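Local coordinates for glycosyl hydrolases family 31 family protein (Aspergillus niger, PDB 6DRU) that hydrolyses alpha-xylosidic linkages, releasing alpha-xylose from the non-reducing terminal glucose of xyloglucan oligosaccharides, at residues 510-515 with 601-606; 549-554 with 641-646; 593-598 with 647-652; 664-669 with 702-707. All blocks are in the same frame, centred on the assembly; numbering follows the deposited sequence.

The four contacts run outward from the catalytic barrel into the C-terminal beta domain. Interaction 1 joins the residues leading into barrel strand 513-514 to helix 596-609. Its centre lies about 9 Å from that of interaction 2, to which it is tied by Thr514 OG1 and Phe553 O, and where the barrel meets strand 643-645. The centres of interaction 2 and interaction 3 are about 8 Å apart. Interaction 3 uses helix 596-609 again and holds the hairpin of strands 643-645 and 649-651; Tyr598 OH reaches Phe645 O at 2.8 Å. In interaction 4, strand 703-705, which pairs with 649-651, packs on the opposing sheet. None lies at the xylose pocket, but strand 513-514 pairs with strand 481-484, which carries the pocket residue Trp484.

Interaction 1 (510-515 with 601-606); sequences WGWWTV and SIFNQF
Trp512 meets Phe603 and Phe606, two aromatic residues one turn apart on helix 596-609. With chi1 at -59°, CG stands beside the backbone N, and from CB the indole is carried to the helix with its pyrrole part leading. CG is 4.1 Å from Phe603 CE1. CD1 touches both partners, lying 3.6 Å from Phe603 CE1 and 3.9 Å from Phe606 CE2, and NE1 lies 3.6 Å from Phe603 CE1. The benzene part contributes little beyond CE2. Phe603 thus points its rim at one indole face, an edge-to-face (T-shaped) stack with the planes at 72°. Phe606 and the five-membered ring of Trp512 meet rim to rim, their planes turned 47° apart. The far end of the Phe606 ring, CZ, lies 3.5 Å from Gly511 CA; glycine suits the place because it has no side chain between main chain and ring. Residues 510-515 lead into barrel strand 513-514, and Phe553, next to strand 554-555, adds a third phenylalanine around Trp512. The contact between the segments is thus apolar and aromatic, a buried cluster probably held by dispersion, with some electrostatic help from the edge-to-face pair.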
# COMPACT_ATOMS: atom_id res chain seq x y z
N TRP A 510 35.79 -0.47 8.85
CA TRP A 510 36.29 -1.56 8.02
C TRP A 510 37.78 -1.35 7.76
O TRP A 510 38.17 -0.33 7.18
CB TRP A 510 35.53 -1.63 6.70
CG TRP A 510 34.04 -1.70 6.85
CD1 TRP A 510 33.34 -2.07 7.97
CD2 TRP A 510 33.06 -1.38 5.86
NE1 TRP A 510 31.99 -2.00 7.72
CE2 TRP A 510 31.79 -1.58 6.43
CE3 TRP A 510 33.14 -0.94 4.53
CZ2 TRP A 510 30.61 -1.36 5.73
CZ3 TRP A 510 31.96 -0.72 3.83
CH2 TRP A 510 30.72 -0.93 4.44
N GLY A 511 38.59 -2.31 8.19
CA GLY A 511 40.03 -2.22 7.99
C GLY A 511 40.52 -3.07 6.84
O GLY A 511 41.44 -2.68 6.12
N TRP A 512 39.91 -4.24 6.65
CA TRP A 512 40.31 -5.17 5.60
C TRP A 512 39.70 -4.69 4.28
O TRP A 512 38.65 -5.16 3.83
CB TRP A 512 39.87 -6.59 5.94
CG TRP A 512 40.43 -7.14 7.23
CD1 TRP A 512 40.90 -6.43 8.30
CD2 TRP A 512 40.56 -8.53 7.58
NE1 TRP A 512 41.32 -7.29 9.29
CE2 TRP A 512 41.12 -8.58 8.87
CE3 TRP A 512 40.26 -9.73 6.93
CZ2 TRP A 512 41.38 -9.78 9.52
CZ3 TRP A 512 40.52 -10.92 7.57
CH2 TRP A 512 41.08 -10.94 8.86
N TRP A 513 40.39 -3.75 3.64
CA TRP A 513 39.92 -3.12 2.42
C TRP A 513 41.01 -3.18 1.36
O TRP A 513 42.21 -3.13 1.68
CB TRP A 513 39.50 -1.67 2.67
CG TRP A 513 38.96 -0.97 1.46
CD1 TRP A 513 37.67 -0.97 1.02
CD2 TRP A 513 39.70 -0.17 0.54
NE1 TRP A 513 37.56 -0.21 -0.12
CE2 TRP A 513 38.80 0.29 -0.44
CE3 TRP A 513 41.05 0.20 0.44
CZ2 TRP A 513 39.19 1.11 -1.49
CZ3 TRP A 513 41.44 1.01 -0.61
CH2 TRP A 513 40.51 1.45 -1.56
N THR A 514 40.60 -3.28 0.10
CA THR A 514 41.54 -3.41 -1.01
C THR A 514 40.84 -3.01 -2.30
O THR A 514 39.66 -2.66 -2.31
CB THR A 514 42.12 -4.82 -1.07
OG1 THR A 514 42.77 -5.03 -2.32
CG2 THR A 514 41.01 -5.85 -0.86
N VAL A 515 41.59 -3.08 -3.41
CA VAL A 515 41.10 -2.71 -4.73
C VAL A 515 41.54 -3.77 -5.74
O VAL A 515 42.24 -4.73 -5.40
CB VAL A 515 41.61 -1.33 -5.18
CG1 VAL A 515 40.90 -0.22 -4.45
CG2 VAL A 515 43.12 -1.23 -5.00
N SER A 601 51.82 -6.27 12.39
CA SER A 601 51.74 -5.47 13.61
C SER A 601 50.56 -4.51 13.57
O SER A 601 49.84 -4.36 14.57
CB SER A 601 53.05 -4.71 13.82
OG SER A 601 53.05 -4.05 15.07
N ILE A 602 50.34 -3.84 12.43
CA ILE A 602 49.24 -2.89 12.36
C ILE A 602 47.90 -3.61 12.22
O ILE A 602 46.86 -3.09 12.65
CB ILE A 602 49.45 -1.89 11.21
CG1 ILE A 602 49.44 -2.59 9.85
CG2 ILE A 602 50.75 -1.12 11.41
CD1 ILE A 602 49.59 -1.64 8.68
N PHE A 603 47.89 -4.81 11.64
CA PHE A 603 46.67 -5.61 11.62
C PHE A 603 46.31 -6.09 13.02
O PHE A 603 45.13 -6.30 13.33
CB PHE A 603 46.82 -6.80 10.67
CG PHE A 603 46.28 -6.55 9.29
CD1 PHE A 603 44.95 -6.77 9.01
CD2 PHE A 603 47.11 -6.09 8.29
CE1 PHE A 603 44.45 -6.55 7.74
CE2 PHE A 603 46.62 -5.86 7.01
CZ PHE A 603 45.29 -6.09 6.74
N ASN A 604 47.32 -6.26 13.88
CA ASN A 604 47.06 -6.70 15.25
C ASN A 604 46.45 -5.58 16.08
O ASN A 604 45.56 -5.83 16.91
CB ASN A 604 48.35 -7.21 15.88
CG ASN A 604 48.16 -7.67 17.31
OD1 ASN A 604 48.38 -6.90 18.26
ND2 ASN A 604 47.75 -8.92 17.49
N GLN A 605 46.91 -4.34 15.88
CA GLN A 605 46.33 -3.22 16.61
C GLN A 605 44.90 -2.93 16.17
O GLN A 605 44.07 -2.53 17.00
CB GLN A 605 47.20 -1.98 16.45
CG GLN A 605 48.26 -1.87 17.53
CD GLN A 605 47.65 -1.72 18.91
OE1 GLN A 605 46.79 -0.87 19.13
NE2 GLN A 605 48.08 -2.57 19.83
N PHE A 606 44.60 -3.12 14.89
CA PHE A 606 43.21 -3.05 14.44
C PHE A 606 42.37 -4.13 15.12
O PHE A 606 41.18 -3.93 15.36
CB PHE A 606 43.14 -3.18 12.92
CG PHE A 606 41.75 -3.05 12.36
CD1 PHE A 606 41.02 -1.89 12.56
CD2 PHE A 606 41.19 -4.08 11.62
CE1 PHE A 606 39.74 -1.76 12.05
CE2 PHE A 606 39.91 -3.95 11.10
CZ PHE A 606 39.19 -2.79 11.32

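Interaction 2 (549-554 with 641-646); sequences TFLPFM and QQYMFG. With NAG (2-acetamido-2-deoxy-beta-D-glucopyranose), chain E.
Tyr643 reaches the carbonyl oxygen of Phe550, while Phe645, two residues on along the same strand, lies against the peptide between Phe550 and Leu551. The polar part of the contact is the tyrosine hydroxyl, which donates to Phe550 O, the carbonyl oxygen lying at the ring edge in its plane. The bond is modelled implausibly short, so its exact length is doubtful. The same OH also pairs with Trp547 NE1, so a tyrosine suits this place: a long, rigid side chain with a hydroxyl that can serve two partners in a buried setting.

Segment 549-554 links barrel helix 535-548 to strand 554-555, whereas strand 643-645 belongs to the antiparallel sheet of the family 31 C-terminal domain; the contact is part of the seam between these domains. Arg592 adds to it by binding the carbonyl oxygens of Thr549, Leu551 and Pro552.

The ring packing is chiefly amide on arene. Phe645 lays one face against the Phe550-Leu551 peptide, with Phe550 C 3.6 Å above the plane and over the ring centre. CD2 of Phe645 is 4.0 Å from Phe550 CB, and CE1 lies as far from Pro552 CD. The side chains of Leu551 and Tyr643 cross at about a right angle, with Leu551 CD2 4.4 Å from Tyr643 CZ.

Away from the contact with 549-554, Gln641 meets a sugar. Gln641 NE2 makes a weak hydrogen bond of 3.3 Å to O7 of the NAG acetamido group in a protein-attached glycan, while OE1 of Gln641 is bound by Asn637 ND2 and His158 NE2.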
# COMPACT_ATOMS: atom_id res chain seq x y z
N THR A 549 50.72 -2.13 -2.88
CA THR A 549 51.70 -2.55 -1.88
C THR A 549 51.42 -1.92 -0.53
O THR A 549 51.65 -2.55 0.51
CB THR A 549 53.11 -2.19 -2.34
OG1 THR A 549 53.27 -2.54 -3.73
CG2 THR A 549 54.15 -2.94 -1.51
N PHE A 550 50.91 -0.69 -0.52
CA PHE A 550 50.64 0.02 0.73
C PHE A 550 49.14 0.11 0.97
O PHE A 550 48.60 1.19 1.24
CB PHE A 550 51.29 1.41 0.68
CG PHE A 550 52.76 1.36 0.39
CD1 PHE A 550 53.68 1.24 1.43
CD2 PHE A 550 53.23 1.43 -0.91
CE1 PHE A 550 55.03 1.20 1.17
CE2 PHE A 550 54.59 1.38 -1.17
CZ PHE A 550 55.49 1.26 -0.13
N LEU A 551 48.47 -1.03 0.89
CA LEU A 551 47.05 -1.19 1.18
C LEU A 551 46.89 -2.38 2.12
O LEU A 551 47.80 -3.22 2.22
CB LEU A 551 46.23 -1.42 -0.09
CG LEU A 551 45.97 -0.19 -0.96
CD1 LEU A 551 45.23 -0.59 -2.23
CD2 LEU A 551 45.18 0.84 -0.18
N PRO A 552 45.77 -2.47 2.83
CA PRO A 552 45.59 -3.59 3.77
C PRO A 552 45.79 -4.95 3.14
O PRO A 552 46.30 -5.86 3.80
CB PRO A 552 44.15 -3.40 4.26
CG PRO A 552 43.95 -1.92 4.19
CD PRO A 552 44.68 -1.48 2.95
N PHE A 553 45.43 -5.12 1.87
CA PHE A 553 45.68 -6.35 1.14
C PHE A 553 46.13 -6.00 -0.27
O PHE A 553 45.50 -5.18 -0.94
CB PHE A 553 44.44 -7.25 1.10
CG PHE A 553 44.07 -7.83 2.44
CD1 PHE A 553 44.64 -9.01 2.88
CD2 PHE A 553 43.16 -7.18 3.26
CE1 PHE A 553 44.31 -9.54 4.11
CE2 PHE A 553 42.83 -7.70 4.49
CZ PHE A 553 43.40 -8.89 4.92
N MET A 554 47.22 -6.61 -0.71
CA MET A 554 47.77 -6.38 -2.04
C MET A 554 47.25 -7.47 -2.97
O MET A 554 47.63 -8.64 -2.85
CB MET A 554 49.30 -6.37 -2.01
CG MET A 554 49.94 -5.95 -3.32
SD MET A 554 51.70 -6.34 -3.39
CE MET A 554 52.12 -5.71 -5.01
N GLN A 641 43.53 11.88 -1.36
CA GLN A 641 44.45 11.01 -2.09
C GLN A 641 45.75 10.75 -1.34
O GLN A 641 46.66 10.12 -1.90
CB GLN A 641 44.75 11.58 -3.47
CG GLN A 641 43.51 11.83 -4.33
CD GLN A 641 43.84 12.41 -5.69
OE1 GLN A 641 43.02 13.07 -6.31
NE2 GLN A 641 45.06 12.14 -6.16
N GLN A 642 45.88 11.22 -0.10
CA GLN A 642 46.99 10.86 0.78
C GLN A 642 46.44 10.25 2.05
O GLN A 642 45.31 10.52 2.46
CB GLN A 642 47.86 12.08 1.13
CG GLN A 642 48.36 12.89 -0.04
CD GLN A 642 49.25 14.05 0.40
OE1 GLN A 642 49.68 14.86 -0.42
NE2 GLN A 642 49.51 14.12 1.70
N TYR A 643 47.26 9.41 2.69
CA TYR A 643 46.83 8.75 3.92
C TYR A 643 48.04 8.18 4.63
O TYR A 643 49.10 7.99 4.04
CB TYR A 643 45.81 7.64 3.63
CG TYR A 643 46.36 6.50 2.82
CD1 TYR A 643 46.41 6.57 1.43
CD2 TYR A 643 46.83 5.34 3.43
CE1 TYR A 643 46.91 5.52 0.68
CE2 TYR A 643 47.33 4.29 2.69
CZ TYR A 643 47.37 4.39 1.31
OH TYR A 643 47.87 3.34 0.57
N MET A 644 47.85 7.89 5.91
CA MET A 644 48.85 7.19 6.71
C MET A 644 48.55 5.70 6.67
O MET A 644 47.51 5.26 7.16
CB MET A 644 48.86 7.71 8.15
CG MET A 644 49.39 9.14 8.29
SD MET A 644 51.17 9.31 8.09
CE MET A 644 51.77 8.40 9.52
N PHE A 645 49.46 4.92 6.08
CA PHE A 645 49.35 3.47 6.08
C PHE A 645 50.09 2.95 7.31
O PHE A 645 51.32 2.81 7.30
CB PHE A 645 49.91 2.88 4.79
CG PHE A 645 49.70 1.40 4.67
CD1 PHE A 645 48.42 0.87 4.64
CD2 PHE A 645 50.78 0.54 4.57
CE1 PHE A 645 48.22 -0.49 4.52
CE2 PHE A 645 50.58 -0.82 4.46
CZ PHE A 645 49.30 -1.34 4.43
N GLY A 646 49.34 2.67 8.37
CA GLY A 646 49.93 2.41 9.66
C GLY A 646 50.36 3.70 10.32
O GLY A 646 50.08 4.80 9.83
C1 NAG E . 42.01 16.05 -7.63
C2 NAG E . 42.31 15.35 -8.94
C3 NAG E . 41.39 15.75 -10.03
C4 NAG E . 39.95 15.64 -9.56
C5 NAG E . 39.78 16.45 -8.30
C6 NAG E . 38.34 16.36 -7.83
C7 NAG E . 44.62 14.61 -9.38
C8 NAG E . 46.04 14.92 -9.79
N2 NAG E . 43.65 15.65 -9.33
O3 NAG E . 41.62 14.94 -11.15
O4 NAG E . 39.09 16.13 -10.56
O5 NAG E . 40.64 15.93 -7.32
O6 NAG E . 38.29 15.88 -6.50
O7 NAG E . 44.31 13.47 -9.10

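Interaction 3 (593-598 with 647-652); sequences YQLGAY and PRLLVS
The hydroxyl of Tyr598 is gripped by main-chain groups of a hairpin turn. Arg648 N donates to Tyr598 OH over 3.0 Å, nearly straight at 162° and arriving at the ring edge near its plane. Leu649 N adds a weak second bond to OH at 3.5 Å. The hydroxyl in turn donates to Phe645 O, its strongest partner, so one buried oxygen both accepts and donates. Pro647 N also comes close to OH but has no hydrogen to give; the proline ring instead offers carbon, with CD 3.9 Å from Tyr598 CZ. With CG anti to the backbone N (chi1 -173°), the tyrosine reaches straight out from the helix to the turn.

That turn, Gly646-Pro647-Arg648, joins the antiparallel strands 643-645 and 649-651 of the C-terminal beta domain, while Tyr598 sits in the first turn of helix 596-609. Helix 596-609 thus meets the end of a beta-hairpin, and its phenol ties together main-chain groups at both ends of the turn.

Beside this polar point lies an apolar patch. Leu649 slides past Tyr598 in the opposite direction, bringing CD1 to 3.8 Å from CE2, and the same methyl is 4.2 Å from Leu595 CD2. Leu595 marks the break between helix 582-594 and helix 596-609; from there its CB points toward 647-652, so an apolar chain suits the place. Leu712 also packs on Leu649. Arg648 meets the tyrosine with its aliphatic base, CG being 4.2 Å from Tyr598 CE1. A bend at chi2 (-81°) takes its guanidinium away from the tyrosine, and the side chain also touches Glu711.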
# COMPACT_ATOMS: atom_id res chain seq x y z
N TYR A 593 56.39 -8.32 0.83
CA TYR A 593 56.81 -9.32 1.80
C TYR A 593 57.79 -8.74 2.81
O TYR A 593 57.86 -9.22 3.95
CB TYR A 593 57.42 -10.53 1.09
CG TYR A 593 56.40 -11.37 0.36
CD1 TYR A 593 55.56 -12.23 1.04
CD2 TYR A 593 56.29 -11.30 -1.03
CE1 TYR A 593 54.63 -13.00 0.38
CE2 TYR A 593 55.36 -12.07 -1.70
CZ TYR A 593 54.53 -12.91 -1.00
OH TYR A 593 53.60 -13.68 -1.66
N GLN A 594 58.56 -7.72 2.41
CA GLN A 594 59.48 -7.09 3.35
C GLN A 594 58.74 -6.30 4.42
O GLN A 594 59.25 -6.12 5.53
CB GLN A 594 60.46 -6.18 2.59
CG GLN A 594 61.65 -5.72 3.42
CD GLN A 594 62.59 -4.84 2.63
OE1 GLN A 594 62.41 -4.62 1.43
NE2 GLN A 594 63.62 -4.33 3.30
N LEU A 595 57.53 -5.83 4.11
CA LEU A 595 56.70 -5.11 5.06
C LEU A 595 55.84 -6.04 5.91
O LEU A 595 54.89 -5.58 6.55
CB LEU A 595 55.81 -4.11 4.33
CG LEU A 595 56.50 -2.91 3.68
CD1 LEU A 595 55.67 -2.36 2.52
CD2 LEU A 595 56.77 -1.82 4.71
N GLY A 596 56.16 -7.34 5.93
CA GLY A 596 55.31 -8.30 6.62
C GLY A 596 55.20 -8.05 8.11
O GLY A 596 54.12 -8.16 8.69
N ALA A 597 56.32 -7.73 8.76
CA ALA A 597 56.29 -7.44 10.18
C ALA A 597 55.46 -6.19 10.47
O ALA A 597 54.70 -6.15 11.44
CB ALA A 597 57.71 -7.28 10.72
N TYR A 598 55.62 -5.16 9.63
CA TYR A 598 54.82 -3.94 9.79
C TYR A 598 53.34 -4.22 9.55
O TYR A 598 52.49 -3.71 10.28
CB TYR A 598 55.34 -2.87 8.83
CG TYR A 598 54.72 -1.51 9.00
CD1 TYR A 598 55.06 -0.70 10.08
CD2 TYR A 598 53.82 -1.01 8.07
CE1 TYR A 598 54.51 0.55 10.24
CE2 TYR A 598 53.27 0.25 8.22
CZ TYR A 598 53.61 1.02 9.30
OH TYR A 598 53.06 2.28 9.45
N PRO A 647 51.07 3.60 11.45
CA PRO A 647 51.45 4.81 12.19
C PRO A 647 52.67 5.53 11.63
O PRO A 647 52.93 6.67 12.05
CB PRO A 647 51.74 4.27 13.60
CG PRO A 647 52.20 2.88 13.37
CD PRO A 647 51.42 2.37 12.18
N ARG A 648 53.42 4.93 10.71
CA ARG A 648 54.70 5.50 10.29
C ARG A 648 54.77 5.89 8.82
O ARG A 648 55.52 6.81 8.49
CB ARG A 648 55.84 4.52 10.59
CG ARG A 648 55.91 4.06 12.03
CD ARG A 648 56.59 5.09 12.92
NE ARG A 648 56.50 4.75 14.34
CZ ARG A 648 57.52 4.30 15.06
NH1 ARG A 648 58.71 4.13 14.51
NH2 ARG A 648 57.35 4.02 16.35
N LEU A 649 54.00 5.25 7.94
CA LEU A 649 54.12 5.49 6.51
C LEU A 649 53.07 6.48 6.03
O LEU A 649 51.91 6.41 6.44
CB LEU A 649 53.98 4.18 5.73
CG LEU A 649 55.11 3.16 5.91
CD1 LEU A 649 54.80 1.88 5.16
CD2 LEU A 649 56.43 3.75 5.45
N LEU A 650 53.49 7.42 5.18
CA LEU A 650 52.58 8.35 4.51
C LEU A 650 52.65 8.08 3.01
O LEU A 650 53.72 8.21 2.40
CB LEU A 650 52.95 9.80 4.82
CG LEU A 650 52.17 10.86 4.04
CD1 LEU A 650 50.82 11.12 4.70
CD2 LEU A 650 52.96 12.15 3.91
N VAL A 651 51.51 7.73 2.42
CA VAL A 651 51.45 7.28 1.03
C VAL A 651 50.64 8.28 0.22
O VAL A 651 49.67 8.87 0.72
CB VAL A 651 50.83 5.87 0.94
CG1 VAL A 651 50.85 5.36 -0.50
CG2 VAL A 651 51.55 4.90 1.86
N SER A 652 51.04 8.48 -1.04
CA SER A 652 50.31 9.34 -1.97
C SER A 652 50.56 8.83 -3.38
O SER A 652 51.64 9.05 -3.96
CB SER A 652 50.73 10.80 -1.84
OG SER A 652 50.08 11.60 -2.81

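Interaction 4 (664-669 with 702-707); sequences VYLPQT and PVFHLG
Leu666 and Phe704 cross at about a right angle, the leucine branch coming down on the flat of the ring. Leu666 CD2 is 3.4 Å from the ring centroid and only 6° off the normal, a CH-pi contact over the centre of one face; the other methyl, CD1, reaches just 4.1 Å from CE2 at the rim. Val664 approaches the same ring differently. It slides past Phe704 in the opposite direction, its CG1 lying obliquely 3.5 Å from CE1. The valine has CG1 anti to the backbone N (chi1 178°), which leaves its two methyls to divide the work: CG2 turns to Pro702 and lies 3.8 Å from its CB.

The segments 664-669 and 702-706 run in nearly the same direction, 9° apart, with nearest alpha carbons at 7.6 Å and beyond, so they face each other across a layer of side chains and are not hydrogen-bonded neighbours. Strand 661-666 pairs with 690-695 and strand 703-705 with 649-651 and 677-679; this is face packing within the beta-sandwich of the C-terminal domain. Alternate residues point inward, and apolar valine, leucine, proline and phenylalanine suit these positions.

Val692 and Val694 also border Phe704, and Tyr679 meets its ring. Further along, where the contact is partly exposed, Thr669 CG2 and Leu706 CD2 approach to 4.3 Å, while the threonine hydroxyl pairs with Gln671 OE1.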
# COMPACT_ATOMS: atom_id res chain seq x y z
N VAL A 664 53.49 16.36 -2.77
CA VAL A 664 52.95 15.70 -1.59
C VAL A 664 52.91 16.70 -0.45
O VAL A 664 53.90 17.39 -0.18
CB VAL A 664 53.79 14.46 -1.20
CG1 VAL A 664 53.23 13.83 0.06
CG2 VAL A 664 53.82 13.47 -2.35
N TYR A 665 51.76 16.78 0.23
CA TYR A 665 51.64 17.62 1.42
C TYR A 665 52.08 16.83 2.64
O TYR A 665 51.45 15.83 3.00
CB TYR A 665 50.21 18.12 1.60
CG TYR A 665 50.05 18.92 2.87
CD1 TYR A 665 50.52 20.22 2.95
CD2 TYR A 665 49.45 18.37 4.00
CE1 TYR A 665 50.40 20.95 4.11
CE2 TYR A 665 49.31 19.10 5.16
CZ TYR A 665 49.79 20.39 5.21
OH TYR A 665 49.67 21.13 6.36
N LEU A 666 53.16 17.27 3.28
CA LEU A 666 53.62 16.67 4.52
C LEU A 666 52.93 17.38 5.68
O LEU A 666 53.17 18.58 5.88
CB LEU A 666 55.13 16.78 4.64
CG LEU A 666 55.90 16.14 3.49
CD1 LEU A 666 57.35 16.57 3.53
CD2 LEU A 666 55.78 14.63 3.54
N PRO A 667 52.08 16.71 6.45
CA PRO A 667 51.39 17.39 7.55
C PRO A 667 52.35 17.76 8.67
O PRO A 667 53.45 17.22 8.80
CB PRO A 667 50.37 16.35 8.02
CG PRO A 667 50.29 15.33 6.92
CD PRO A 667 51.65 15.31 6.30
N GLN A 668 51.90 18.71 9.49
CA GLN A 668 52.64 19.11 10.67
C GLN A 668 52.48 18.06 11.76
O GLN A 668 51.40 17.49 11.93
CB GLN A 668 52.15 20.47 11.17
CG GLN A 668 52.90 21.02 12.36
CD GLN A 668 54.04 21.92 11.94
OE1 GLN A 668 55.18 21.47 11.80
NE2 GLN A 668 53.75 23.20 11.75
N THR A 669 53.56 17.80 12.50
CA THR A 669 53.55 16.81 13.57
C THR A 669 53.63 17.42 14.96
O THR A 669 53.36 16.71 15.94
CB THR A 669 54.70 15.81 13.40
OG1 THR A 669 55.95 16.50 13.44
CG2 THR A 669 54.56 15.06 12.08
N PRO A 702 55.36 7.83 -4.34
CA PRO A 702 55.68 8.77 -3.27
C PRO A 702 55.27 8.27 -1.89
O PRO A 702 54.08 8.17 -1.58
CB PRO A 702 54.91 10.04 -3.67
CG PRO A 702 54.76 9.93 -5.15
CD PRO A 702 54.59 8.46 -5.43
N VAL A 703 56.26 7.96 -1.06
CA VAL A 703 56.03 7.44 0.29
C VAL A 703 57.06 8.07 1.22
O VAL A 703 58.27 8.02 0.95
CB VAL A 703 56.13 5.90 0.34
CG1 VAL A 703 56.18 5.42 1.79
CG2 VAL A 703 54.96 5.26 -0.38
N PHE A 704 56.59 8.67 2.30
CA PHE A 704 57.44 9.16 3.38
C PHE A 704 57.24 8.29 4.61
O PHE A 704 56.31 7.48 4.68
CB PHE A 704 57.12 10.62 3.72
CG PHE A 704 57.28 11.57 2.57
CD1 PHE A 704 56.30 11.68 1.59
CD2 PHE A 704 58.42 12.35 2.46
CE1 PHE A 704 56.45 12.55 0.54
CE2 PHE A 704 58.57 13.23 1.40
CZ PHE A 704 57.58 13.32 0.44
N HIS A 705 58.12 8.44 5.59
CA HIS A 705 57.99 7.67 6.81
C HIS A 705 58.50 8.46 8.00
O HIS A 705 59.47 9.22 7.88
CB HIS A 705 58.72 6.32 6.70
CG HIS A 705 60.21 6.43 6.67
ND1 HIS A 705 60.97 6.55 7.82
CD2 HIS A 705 61.08 6.42 5.64
CE1 HIS A 705 62.25 6.62 7.49
NE2 HIS A 705 62.34 6.54 6.17
N LEU A 706 57.84 8.29 9.13
CA LEU A 706 58.27 8.87 10.39
C LEU A 706 59.17 7.89 11.13
O LEU A 706 59.05 6.67 10.98
CB LEU A 706 57.07 9.23 11.26
CG LEU A 706 56.12 10.29 10.70
CD1 LEU A 706 54.84 10.37 11.50
CD2 LEU A 706 56.81 11.65 10.66
N GLY A 707 60.08 8.44 11.94
CA GLY A 707 61.05 7.61 12.60
C GLY A 707 62.00 6.97 11.59
O GLY A 707 62.08 7.36 10.42